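Local structure of sarcolemmal membrane-associated protein (Homo sapiens, 6AR0) at residues A44-S52 against V116-T124; K66-S75 against S86-I97. The protein associates with the striatin-interacting phosphatase and kinase (STRIPAK) core, forming a complex that dephosphorylates STK3 and so inhibits Hippo signaling. One frame throughout, in Å; residues are numbered along the deposited sequence.

Contact 1 of 2, residues A44-S52 against V116-T124; sequences ATFDCKVLS and VTHGCIVST
Two rings take aliphatic carbons on a face: Ile121 CG2 sits over the Phe46 ring, 4.1 Å from its centroid and 8° off the normal, and Lys49 CD lies over the middle of the His118 imidazole. Here the two sheets of the beta sandwich meet in this FHA domain, one piece of the longer SLMAP chain, strand 44-46 and the turn after it lying against strand 117-128 where that strand is interrupted. Ile121 gives more than any other residue of its segment. Its CG2, anti to the backbone N, covers the ring; its other branch, CG1 and CD1, runs along Phe46 CB, CG and CD1, and CG1 also meets Leu51 CD1 at 3.8 Å. Phe17 meets the Phe46 ring edge-to-face. Lys49 passes over His118 as an extended chain, and its ammonium goes on to a salt bridge with Glu111. Cys48 to Leu51 form a type I turn that drops Val50 onto the interrupted stretch, with Val50 CG2 3.8 Å from Cys120 CB. No clear direct hydrogen bond joins the segments; instead a water accepts from Lys49 N at 3.0 Å and donates to Gly119 O at 2.8 Å. Near that same carbonyl, Cys48 SG stands 3.2 Å from Gly119 O.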
loop_
_atom_site.group_PDB
_atom_site.type_symbol
_atom_site.label_atom_id
_atom_site.label_comp_id
_atom_site.label_asym_id
_atom_site.label_seq_id
_atom_site.Cartn_x
_atom_site.Cartn_y
_atom_site.Cartn_z
ATOM N N ALA A 44 -0.439 6.610 4.173
ATOM C CA ALA A 44 -0.786 5.782 3.036
ATOM C C ALA A 44 -2.286 5.848 2.784
ATOM O O ALA A 44 -2.933 4.846 2.480
ATOM C CB ALA A 44 -0.267 4.359 3.213
ATOM N N THR A 45 -2.830 7.053 2.907
ATOM C CA THR A 45 -4.217 7.346 2.578
ATOM C C THR A 45 -4.250 7.988 1.198
ATOM O O THR A 45 -3.500 8.934 0.927
ATOM C CB THR A 45 -4.831 8.280 3.617
ATOM O OG1 THR A 45 -4.766 7.646 4.896
ATOM C CG2 THR A 45 -6.282 8.613 3.281
ATOM N N PHE A 46 -5.099 7.466 0.316
ATOM C CA PHE A 46 -5.095 7.867 -1.085
ATOM C C PHE A 46 -6.475 8.322 -1.534
ATOM O O PHE A 46 -7.485 7.660 -1.255
ATOM C CB PHE A 46 -4.629 6.723 -1.994
ATOM C CG PHE A 46 -3.234 6.242 -1.688
ATOM C CD1 PHE A 46 -2.115 6.887 -2.211
ATOM C CD2 PHE A 46 -3.038 5.154 -0.854
ATOM C CE1 PHE A 46 -0.844 6.446 -1.902
ATOM C CE2 PHE A 46 -1.761 4.729 -0.544
ATOM C CZ PHE A 46 -0.669 5.372 -1.078
ATOM N N ASP A 47 -6.509 9.438 -2.241
ATOM C CA ASP A 47 -7.714 9.873 -2.935
ATOM C C ASP A 47 -7.783 9.036 -4.206
ATOM O O ASP A 47 -7.136 9.347 -5.215
ATOM C CB ASP A 47 -7.611 11.362 -3.222
ATOM C CG ASP A 47 -8.805 11.905 -3.936
ATOM O OD1 ASP A 47 -9.777 11.141 -4.156
ATOM O OD2 ASP A 47 -8.771 13.110 -4.262
ATOM N N CYS A 48 -8.526 7.930 -4.134
ATOM C CA CYS A 48 -8.616 6.954 -5.220
ATOM C C CYS A 48 -9.881 6.148 -4.994
ATOM O O CYS A 48 -10.041 5.529 -3.938
ATOM C CB CYS A 48 -7.389 6.034 -5.208
ATOM S SG CYS A 48 -7.393 4.749 -6.472
ATOM N N LYS A 49 -10.757 6.139 -5.996
ATOM C CA LYS A 49 -12.104 5.618 -5.828
ATOM C C LYS A 49 -12.114 4.135 -5.492
ATOM O O LYS A 49 -13.017 3.664 -4.784
ATOM C CB LYS A 49 -12.891 5.856 -7.122
ATOM C CG LYS A 49 -14.361 5.551 -7.000
ATOM C CD LYS A 49 -15.117 5.829 -8.280
ATOM C CE LYS A 49 -16.586 5.509 -8.115
ATOM N NZ LYS A 49 -17.281 5.552 -9.415
ATOM N N VAL A 50 -11.175 3.375 -6.051
ATOM C CA VAL A 50 -11.250 1.919 -5.997
ATOM C C VAL A 50 -10.712 1.342 -4.697
ATOM O O VAL A 50 -10.809 0.119 -4.498
ATOM C CB VAL A 50 -10.595 1.280 -7.241
ATOM C CG1 VAL A 50 -11.207 1.829 -8.536
ATOM C CG2 VAL A 50 -9.107 1.494 -7.243
ATOM N N LEU A 51 -10.178 2.162 -3.791
ATOM C CA LEU A 51 -9.714 1.668 -2.497
ATOM C C LEU A 51 -10.861 1.597 -1.505
ATOM O O LEU A 51 -11.784 2.416 -1.531
ATOM C CB LEU A 51 -8.635 2.564 -1.893
ATOM C CG LEU A 51 -7.196 2.186 -2.300
ATOM C CD1 LEU A 51 -6.926 2.404 -3.786
ATOM C CD2 LEU A 51 -6.181 2.942 -1.472
ATOM N N SER A 52 -10.778 0.624 -0.605
ATOM C CA SER A 52 -11.656 0.567 0.551
ATOM C C SER A 52 -11.158 1.515 1.644
ATOM O O SER A 52 -9.991 1.923 1.669
ATOM C CB SER A 52 -11.728 -0.870 1.079
ATOM O OG SER A 52 -12.279 -1.737 0.107
ATOM N N VAL A 116 -16.361 5.540 -18.240
ATOM C CA VAL A 116 -15.306 6.145 -17.434
ATOM C C VAL A 116 -14.500 5.013 -16.822
ATOM O O VAL A 116 -15.072 4.010 -16.377
ATOM C CB VAL A 116 -15.864 7.036 -16.306
ATOM C CG1 VAL A 116 -14.735 7.541 -15.410
ATOM C CG2 VAL A 116 -16.641 8.203 -16.873
ATOM N N THR A 117 -13.178 5.179 -16.796
ATOM C CA THR A 117 -12.266 4.222 -16.187
ATOM C C THR A 117 -11.552 4.893 -15.024
ATOM O O THR A 117 -10.946 5.957 -15.187
ATOM C CB THR A 117 -11.254 3.715 -17.220
ATOM O OG1 THR A 117 -11.953 3.100 -18.313
ATOM C CG2 THR A 117 -10.286 2.709 -16.599
ATOM N N HIS A 118 -11.606 4.255 -13.860
ATOM C CA HIS A 118 -10.963 4.744 -12.650
ATOM C C HIS A 118 -9.704 3.953 -12.365
ATOM O O HIS A 118 -9.744 2.717 -12.294
ATOM C CB HIS A 118 -11.908 4.580 -11.472
ATOM C CG HIS A 118 -13.151 5.373 -11.639
ATOM N ND1 HIS A 118 -13.165 6.738 -11.468
ATOM C CD2 HIS A 118 -14.400 5.018 -12.024
ATOM C CE1 HIS A 118 -14.379 7.191 -11.731
ATOM N NE2 HIS A 118 -15.148 6.166 -12.058
ATOM N N GLY A 119 -8.628 4.654 -12.131
ATOM C CA GLY A 119 -7.363 4.003 -11.874
ATOM C C GLY A 119 -7.215 3.529 -10.429
ATOM O O GLY A 119 -7.991 3.858 -9.535
ATOM N N CYS A 120 -6.173 2.737 -10.204
ATOM C CA CYS A 120 -5.842 2.179 -8.898
ATOM C C CYS A 120 -4.468 2.689 -8.468
ATOM O O CYS A 120 -3.755 3.346 -9.241
ATOM C CB CYS A 120 -5.864 0.642 -8.943
ATOM S SG CYS A 120 -4.667 -0.099 -10.058
ATOM N N ILE A 121 -4.075 2.398 -7.229
ATOM C CA ILE A 121 -2.782 2.856 -6.739
ATOM C C ILE A 121 -1.751 1.781 -7.050
ATOM O O ILE A 121 -1.907 0.628 -6.639
ATOM C CB ILE A 121 -2.844 3.153 -5.240
ATOM C CG1 ILE A 121 -3.811 4.307 -4.955
ATOM C CG2 ILE A 121 -1.453 3.427 -4.674
ATOM C CD1 ILE A 121 -3.414 5.648 -5.532
ATOM N N VAL A 122 -0.704 2.157 -7.789
ATOM C CA VAL A 122 0.398 1.261 -8.124
ATOM C C VAL A 122 1.676 1.978 -7.704
ATOM O O VAL A 122 1.971 3.070 -8.206
ATOM C CB VAL A 122 0.444 0.893 -9.621
ATOM C CG1 VAL A 122 1.482 -0.191 -9.863
ATOM C CG2 VAL A 122 -0.927 0.443 -10.129
ATOM N N SER A 123 2.422 1.379 -6.784
ATOM C CA SER A 123 3.541 2.067 -6.149
ATOM C C SER A 123 4.776 1.182 -6.121
ATOM O O SER A 123 4.679 -0.040 -5.996
ATOM C CB SER A 123 3.142 2.418 -4.704
ATOM O OG SER A 123 4.051 3.196 -3.954
ATOM N N THR A 124 5.941 1.788 -6.249
ATOM C CA THR A 124 7.150 1.123 -5.794
ATOM C C THR A 124 7.282 1.411 -4.314
ATOM O O THR A 124 6.984 2.525 -3.873
ATOM C CB THR A 124 8.373 1.707 -6.496
ATOM O OG1 THR A 124 8.207 1.575 -7.905
ATOM C CG2 THR A 124 9.663 1.013 -6.051
HETATM O O HOH W 1 -9.668 6.014 -8.815
#

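Contact 2 of 2, residues K66-S75 against S86-I97; sequences KFYLQDTKSS and SRGSEESPPCEI
Ser92 OG is held from both segments: it accepts from Asp71 N at 2.9 Å and donates to Pro93 O at 2.8 Å, while Ser92 N returns a bond to Asp71 O. Gln70 reaches Ser92 too: its extended side chain brings NE2 to Ser92 O at 2.8 Å, in the carbonyl plane. With CG anti to the backbone N (chi1 -176°), the Asp71 carboxylate sits beside Ser86, whose OG donates to Glu90 O. Asp71 OD1 accepts from Ser74 N, an Asx motif, and OD2 takes the Ser74 hydroxyl on its syn lone pair and bonds Thr78. Further on, Ser89 N, in the type II turn 87-90, bonds Ser74 O. Farther back along the strand, Leu69 and Cys95 form an antiparallel hydrogen-bonded pair; at its start Lys66 bends at its last torsion to bring NZ 2.8 Å from Glu96 OE1 in a salt bridge. With an alanine here, the Glu96 carboxylate is likely to lose its cationic mate and be freer to turn. Tyr68 CD1 packs on Pro94 CB at 3.9 Å, beside Trp59. The pairing forms one edge of the five-stranded mixed sheet of the FHA beta sandwich: strand 66-71 lies between strand 56-61 and the outermost strand 95-97, with Leu69 and Ile97 turned onto Ile80 of strand 78-80 in the opposing sheet.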
loop_
_atom_site.group_PDB
_atom_site.type_symbol
_atom_site.label_atom_id
_atom_site.label_comp_id
_atom_site.label_asym_id
_atom_site.label_seq_id
_atom_site.Cartn_x
_atom_site.Cartn_y
_atom_site.Cartn_z
ATOM N N LYS A 66 11.660 -7.618 9.633
ATOM C CA LYS A 66 10.866 -7.861 8.439
ATOM C C LYS A 66 9.710 -6.864 8.354
ATOM O O LYS A 66 9.172 -6.410 9.370
ATOM C CB LYS A 66 10.296 -9.286 8.448
ATOM C CG LYS A 66 11.305 -10.430 8.286
ATOM C CD LYS A 66 10.610 -11.818 8.226
ATOM C CE LYS A 66 11.597 -12.938 7.904
ATOM N NZ LYS A 66 12.104 -12.835 6.511
ATOM N N PHE A 67 9.324 -6.549 7.126
ATOM C CA PHE A 67 8.206 -5.677 6.822
ATOM C C PHE A 67 7.077 -6.521 6.249
ATOM O O PHE A 67 7.317 -7.480 5.492
ATOM C CB PHE A 67 8.614 -4.641 5.771
ATOM C CG PHE A 67 9.643 -3.649 6.235
ATOM C CD1 PHE A 67 9.276 -2.370 6.607
ATOM C CD2 PHE A 67 10.983 -3.984 6.263
ATOM C CE1 PHE A 67 10.238 -1.451 7.015
ATOM C CE2 PHE A 67 11.941 -3.070 6.675
ATOM C CZ PHE A 67 11.563 -1.811 7.029
ATOM N N TYR A 68 5.838 -6.118 6.542
ATOM C CA TYR A 68 4.679 -6.879 6.119
ATOM C C TYR A 68 3.575 -5.985 5.587
ATOM O O TYR A 68 3.412 -4.835 6.002
ATOM C CB TYR A 68 4.076 -7.670 7.275
ATOM C CG TYR A 68 4.983 -8.754 7.769
ATOM C CD1 TYR A 68 4.963 -10.012 7.179
ATOM C CD2 TYR A 68 5.868 -8.525 8.794
ATOM C CE1 TYR A 68 5.782 -11.020 7.612
ATOM C CE2 TYR A 68 6.707 -9.539 9.250
ATOM C CZ TYR A 68 6.653 -10.781 8.642
ATOM O OH TYR A 68 7.459 -11.811 9.061
ATOM N N LEU A 69 2.779 -6.573 4.706
ATOM C CA LEU A 69 1.553 -6.004 4.178
ATOM C C LEU A 69 0.434 -7.022 4.349
ATOM O O LEU A 69 0.631 -8.219 4.111
ATOM C CB LEU A 69 1.755 -5.687 2.692
ATOM C CG LEU A 69 0.613 -5.045 1.914
ATOM C CD1 LEU A 69 0.254 -3.688 2.491
ATOM C CD2 LEU A 69 0.988 -4.913 0.442
ATOM N N GLN A 70 -0.739 -6.558 4.776
ATOM C CA GLN A 70 -1.892 -7.424 4.961
ATOM C C GLN A 70 -3.123 -6.760 4.371
ATOM O O GLN A 70 -3.408 -5.594 4.668
ATOM C CB GLN A 70 -2.115 -7.686 6.451
ATOM C CG GLN A 70 -3.266 -8.606 6.734
ATOM C CD GLN A 70 -3.357 -8.931 8.195
ATOM O OE1 GLN A 70 -3.067 -8.088 9.050
ATOM N NE2 GLN A 70 -3.742 -10.156 8.503
ATOM N N ASP A 71 -3.878 -7.506 3.571
ATOM C CA ASP A 71 -5.153 -7.017 3.067
ATOM C C ASP A 71 -6.204 -7.199 4.157
ATOM O O ASP A 71 -6.345 -8.296 4.710
ATOM C CB ASP A 71 -5.551 -7.791 1.809
ATOM C CG ASP A 71 -6.818 -7.268 1.186
ATOM O OD1 ASP A 71 -7.869 -7.318 1.861
ATOM O OD2 ASP A 71 -6.726 -6.780 0.034
ATOM N N THR A 72 -6.909 -6.122 4.496
ATOM C CA THR A 72 -7.920 -6.151 5.560
ATOM C C THR A 72 -9.336 -6.133 4.978
ATOM O O THR A 72 -10.149 -5.256 5.256
ATOM C CB THR A 72 -7.691 -4.996 6.533
ATOM O OG1 THR A 72 -7.771 -3.746 5.840
ATOM C CG2 THR A 72 -6.343 -5.096 7.196
ATOM N N LYS A 73 -9.638 -7.151 4.171
ATOM C CA LYS A 73 -10.959 -7.310 3.562
ATOM C C LYS A 73 -11.261 -6.206 2.547
ATOM O O LYS A 73 -12.380 -5.694 2.491
ATOM C CB LYS A 73 -12.073 -7.406 4.615
ATOM C CG LYS A 73 -11.807 -8.445 5.686
ATOM C CD LYS A 73 -13.006 -8.650 6.589
ATOM C CE LYS A 73 -12.704 -9.661 7.687
ATOM N NZ LYS A 73 -11.738 -9.143 8.698
ATOM N N SER A 74 -10.277 -5.845 1.728
ATOM C CA SER A 74 -10.530 -4.858 0.691
ATOM C C SER A 74 -11.525 -5.421 -0.314
ATOM O O SER A 74 -11.559 -6.625 -0.588
ATOM C CB SER A 74 -9.245 -4.469 -0.044
ATOM O OG SER A 74 -8.841 -5.469 -0.963
ATOM N N SER A 75 -12.321 -4.528 -0.897
ATOM C CA SER A 75 -13.244 -4.951 -1.940
ATOM C C SER A 75 -12.514 -5.352 -3.210
ATOM O O SER A 75 -12.886 -6.349 -3.847
ATOM C CB SER A 75 -14.234 -3.834 -2.248
ATOM O OG SER A 75 -14.970 -3.479 -1.093
ATOM N N SER A 86 -5.598 -11.617 -1.139
ATOM C CA SER A 86 -6.821 -12.274 -0.691
ATOM C C SER A 86 -7.955 -12.003 -1.672
ATOM O O SER A 86 -7.934 -11.040 -2.440
ATOM C CB SER A 86 -7.216 -11.800 0.711
ATOM O OG SER A 86 -7.360 -10.394 0.721
ATOM N N ARG A 87 -8.963 -12.868 -1.616
ATOM C CA ARG A 87 -10.189 -12.650 -2.359
ATOM C C ARG A 87 -10.858 -11.357 -1.927
ATOM O O ARG A 87 -10.664 -10.875 -0.816
ATOM C CB ARG A 87 -11.191 -13.742 -2.032
ATOM C CG ARG A 87 -10.976 -15.021 -2.742
ATOM C CD ARG A 87 -12.170 -15.911 -2.486
ATOM N NE ARG A 87 -12.355 -16.932 -3.512
ATOM C CZ ARG A 87 -11.749 -18.114 -3.508
ATOM N NH1 ARG A 87 -10.905 -18.433 -2.533
ATOM N NH2 ARG A 87 -11.989 -18.972 -4.484
ATOM N N GLY A 88 -11.734 -10.853 -2.797
ATOM C CA GLY A 88 -12.562 -9.717 -2.461
ATOM C C GLY A 88 -13.263 -9.897 -1.129
ATOM O O GLY A 88 -13.876 -10.936 -0.860
ATOM N N SER A 89 -13.166 -8.879 -0.282
ATOM C CA SER A 89 -13.828 -8.825 1.015
ATOM C C SER A 89 -13.335 -9.892 1.987
ATOM O O SER A 89 -14.025 -10.210 2.955
ATOM C CB SER A 89 -15.353 -8.864 0.865
ATOM O OG SER A 89 -15.786 -7.765 0.074
ATOM N N GLU A 90 -12.134 -10.427 1.775
ATOM C CA GLU A 90 -11.525 -11.377 2.695
ATOM C C GLU A 90 -10.166 -10.875 3.164
ATOM O O GLU A 90 -9.494 -10.113 2.472
ATOM C CB GLU A 90 -11.374 -12.744 2.031
ATOM C CG GLU A 90 -12.710 -13.340 1.613
ATOM C CD GLU A 90 -12.618 -14.810 1.248
ATOM O OE1 GLU A 90 -11.517 -15.389 1.375
ATOM O OE2 GLU A 90 -13.650 -15.384 0.836
ATOM N N GLU A 91 -9.770 -11.310 4.355
ATOM C CA GLU A 91 -8.509 -10.910 4.957
ATOM C C GLU A 91 -7.403 -11.825 4.452
ATOM O O GLU A 91 -7.615 -13.029 4.278
ATOM C CB GLU A 91 -8.618 -11.007 6.483
ATOM C CG GLU A 91 -7.450 -10.404 7.249
ATOM C CD GLU A 91 -7.556 -10.633 8.745
ATOM O OE1 GLU A 91 -7.631 -11.806 9.168
ATOM O OE2 GLU A 91 -7.569 -9.638 9.499
ATOM N N SER A 92 -6.226 -11.256 4.217
ATOM C CA SER A 92 -5.069 -12.081 3.915
ATOM C C SER A 92 -4.265 -12.333 5.175
ATOM O O SER A 92 -4.411 -11.626 6.171
ATOM C CB SER A 92 -4.161 -11.391 2.889
ATOM O OG SER A 92 -3.359 -10.356 3.452
ATOM N N PRO A 93 -3.381 -13.323 5.164
ATOM C CA PRO A 93 -2.343 -13.375 6.189
ATOM C C PRO A 93 -1.356 -12.243 5.989
ATOM O O PRO A 93 -1.346 -11.599 4.927
ATOM C CB PRO A 93 -1.671 -14.733 5.947
ATOM C CG PRO A 93 -1.938 -15.047 4.539
ATOM C CD PRO A 93 -3.202 -14.363 4.137
ATOM N N PRO A 94 -0.506 -11.965 6.970
ATOM C CA PRO A 94 0.620 -11.057 6.727
ATOM C C PRO A 94 1.496 -11.611 5.615
ATOM O O PRO A 94 1.834 -12.788 5.618
ATOM C CB PRO A 94 1.357 -11.043 8.069
ATOM C CG PRO A 94 0.324 -11.459 9.071
ATOM C CD PRO A 94 -0.512 -12.473 8.353
ATOM N N CYS A 95 1.901 -10.749 4.695
ATOM C CA CYS A 95 2.736 -11.121 3.560
ATOM C C CYS A 95 3.977 -10.240 3.579
ATOM O O CYS A 95 3.872 -9.015 3.585
ATOM C CB CYS A 95 1.958 -10.947 2.259
ATOM S SG CYS A 95 0.599 -12.097 2.054
ATOM N N GLU A 96 5.149 -10.853 3.621
ATOM C CA GLU A 96 6.378 -10.084 3.724
ATOM C C GLU A 96 6.645 -9.310 2.436
ATOM O O GLU A 96 6.518 -9.846 1.320
ATOM C CB GLU A 96 7.562 -11.006 4.020
ATOM C CG GLU A 96 8.841 -10.226 4.200
ATOM C CD GLU A 96 10.046 -11.044 4.617
ATOM O OE1 GLU A 96 9.946 -12.274 4.763
ATOM O OE2 GLU A 96 11.127 -10.423 4.832
ATOM N N ILE A 97 7.031 -8.043 2.605
ATOM C CA ILE A 97 7.425 -7.164 1.516
ATOM C C ILE A 97 8.912 -6.844 1.633
ATOM O O ILE A 97 9.481 -6.765 2.737
ATOM C CB ILE A 97 6.565 -5.884 1.427
ATOM C CG1 ILE A 97 6.472 -5.187 2.789
ATOM C CG2 ILE A 97 5.174 -6.236 0.903
ATOM C CD1 ILE A 97 5.861 -3.776 2.728
HETATM O O HOH W 2 11.006 -7.658 4.951
HETATM O O HOH W 3 -5.576 -6.935 10.335
HETATM O O HOH W 4 -6.250 -8.814 -1.878
HETATM O O HOH W 5 -9.264 -7.579 8.424
HETATM O O HOH W 6 -9.466 -8.356 -1.877
HETATM O O HOH W 7 -15.366 -7.595 -3.234
#

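Overall arrangement
Both contacts reach the five-stranded mixed sheet, at its two outermost strands: 44-46 in contact 1 and 95-97 in contact 2. Contact 1 is mostly buried and joins that sheet to the other one, running from an apolar end past a bridging water to the Lys49–His118 CH-pi contact near the surface. Contact 2 is only partly buried; it pairs neighbouring strands within the sheet and joins the loops beyond them, relying on backbone bonds, a carboxylate network and a salt bridge, though its inward residues still join the apolar interior. Their centres lie about 16 Å apart, and along the chain contact 2 is nested in the loop closed by contact 1. They meet at Ser52 OG, 3.0 Å from Ser75 N, a probable hydrogen bond.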